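Local coordinates for uncharacterized lipoprotein YjhA (Bacillus subtilis, PDB 3CFU) that is a probably membrane-attached lipoprotein of unknown function, represented here by its soluble domain of the DUF4352 family, a beta-rich fold, at residues N135-E138 and R139-D142. Residues are numbered along the deposited sequence; the frame is centred on the assembly and turned at random.
Sequences NTEE and RVKD
Arg139 folds its side chain back over the preceding turn and meets Asn135 side on, NE giving its hydrogen to Asn135 OD1 at 2.9 Å with an N-H...O angle of 159°. The oxygen lies almost in the guanidinium plane, but the donor stands well above the carbonyl plane of the amide, and the two flat groups are turned 64° apart. The arginine's chi1 of 51° sets CG between its own backbone N and carbonyl carbon; from there the chain runs extended to NE, with CG passing 3.0 Å from the Asn135 backbone O. Beside it the backbone closes its own turn, Arg139 N bonding to Thr136 O at 3.1 Å, an i to i+3 link of the 3-10 kind. Thr136 CA lies over one guanidinium face. This is the compact, buried side. On the exposed side the packing thins to a few touches of Val140, with Glu137 OE1 3.4 Å from Val140 CG1, reached because the glutamate chain bends at chi2, and Val140 CG2 resting on the Glu137 backbone O. Arg139 NH2 also bonds to the backbone O of both Asp130 and Asn132, tying the 3-10 turn back to the start of the same loop, just after helix 126-129. Asn135 ND2, bonded to Asp61 OD2, joins it to the connection between strands 47-57 and 63-66, at the periphery of the beta-rich domain and shortly before strand 146-149.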
loop_
_atom_site.group_PDB
_atom_site.type_symbol
_atom_site.label_atom_id
_atom_site.label_comp_id
_atom_site.label_asym_id
_atom_site.label_seq_id
_atom_site.Cartn_x
_atom_site.Cartn_y
_atom_site.Cartn_z
ATOM N N ASN A 135 -14.140 -16.846 -2.313
ATOM C CA ASN A 135 -15.223 -15.950 -2.712
ATOM C C ASN A 135 -14.807 -14.950 -3.770
ATOM O O ASN A 135 -15.299 -13.825 -3.787
ATOM C CB ASN A 135 -15.707 -15.181 -1.481
ATOM C CG ASN A 135 -14.611 -14.296 -0.862
ATOM O OD1 ASN A 135 -13.449 -14.319 -1.284
ATOM N ND2 ASN A 135 -14.987 -13.514 0.149
ATOM N N THR A 136 -13.907 -15.367 -4.647
ATOM C CA THR A 136 -13.392 -14.505 -5.702
ATOM C C THR A 136 -14.437 -14.015 -6.695
ATOM O O THR A 136 -14.523 -12.819 -6.963
ATOM C CB THR A 136 -12.280 -15.217 -6.464
ATOM O OG1 THR A 136 -11.325 -15.731 -5.524
ATOM C CG2 THR A 136 -11.587 -14.250 -7.401
ATOM N N GLU A 137 -15.227 -14.926 -7.250
ATOM C CA GLU A 137 -16.259 -14.519 -8.200
ATOM C C GLU A 137 -17.272 -13.629 -7.498
ATOM O O GLU A 137 -17.843 -12.726 -8.105
ATOM C CB GLU A 137 -16.981 -15.741 -8.788
ATOM C CG GLU A 137 -16.220 -16.462 -9.887
ATOM C CD GLU A 137 -16.072 -15.622 -11.151
ATOM O OE1 GLU A 137 -15.630 -14.454 -11.050
ATOM O OE2 GLU A 137 -16.392 -16.131 -12.248
ATOM N N GLU A 138 -17.482 -13.886 -6.211
ATOM C CA GLU A 138 -18.446 -13.126 -5.424
ATOM C C GLU A 138 -18.011 -11.703 -5.102
ATOM O O GLU A 138 -18.684 -11.005 -4.341
ATOM C CB GLU A 138 -18.755 -13.873 -4.126
ATOM C CG GLU A 138 -19.350 -15.259 -4.350
ATOM C CD GLU A 138 -19.337 -16.114 -3.092
ATOM O OE1 GLU A 138 -19.668 -15.579 -2.012
ATOM O OE2 GLU A 138 -19.005 -17.320 -3.187
ATOM N N ARG A 139 -16.901 -11.262 -5.685
ATOM C CA ARG A 139 -16.423 -9.912 -5.418
ATOM C C ARG A 139 -15.669 -9.242 -6.571
ATOM O O ARG A 139 -14.906 -8.298 -6.359
ATOM C CB ARG A 139 -15.573 -9.912 -4.132
ATOM C CG ARG A 139 -14.468 -10.955 -4.066
ATOM C CD ARG A 139 -13.835 -11.035 -2.661
ATOM N NE ARG A 139 -12.648 -11.897 -2.656
ATOM C CZ ARG A 139 -11.447 -11.516 -3.089
ATOM N NH1 ARG A 139 -11.260 -10.286 -3.552
ATOM N NH2 ARG A 139 -10.430 -12.374 -3.087
ATOM N N VAL A 140 -15.902 -9.718 -7.790
ATOM C CA VAL A 140 -15.260 -9.137 -8.960
ATOM C C VAL A 140 -15.637 -7.662 -9.126
ATOM O O VAL A 140 -14.900 -6.892 -9.732
ATOM C CB VAL A 140 -15.648 -9.890 -10.252
ATOM C CG1 VAL A 140 -14.943 -11.239 -10.305
ATOM C CG2 VAL A 140 -17.153 -10.093 -10.296
ATOM N N LYS A 141 -16.784 -7.268 -8.584
ATOM C CA LYS A 141 -17.221 -5.881 -8.695
ATOM C C LYS A 141 -16.295 -4.902 -7.964
ATOM O O LYS A 141 -16.265 -3.711 -8.278
ATOM C CB LYS A 141 -18.654 -5.740 -8.178
ATOM C CG LYS A 141 -19.701 -6.401 -9.070
ATOM C CD LYS A 141 -21.117 -6.082 -8.590
ATOM C CE LYS A 141 -22.184 -6.500 -9.597
ATOM N NZ LYS A 141 -22.717 -7.864 -9.327
ATOM N N ASP A 142 -15.536 -5.404 -6.997
ATOM C CA ASP A 142 -14.612 -4.567 -6.237
ATOM C C ASP A 142 -13.360 -4.219 -7.032
ATOM O O ASP A 142 -12.567 -3.384 -6.611
ATOM C CB ASP A 142 -14.180 -5.278 -4.944
ATOM C CG ASP A 142 -15.331 -5.501 -3.981
ATOM O OD1 ASP A 142 -16.352 -4.786 -4.092
ATOM O OD2 ASP A 142 -15.207 -6.381 -3.102
#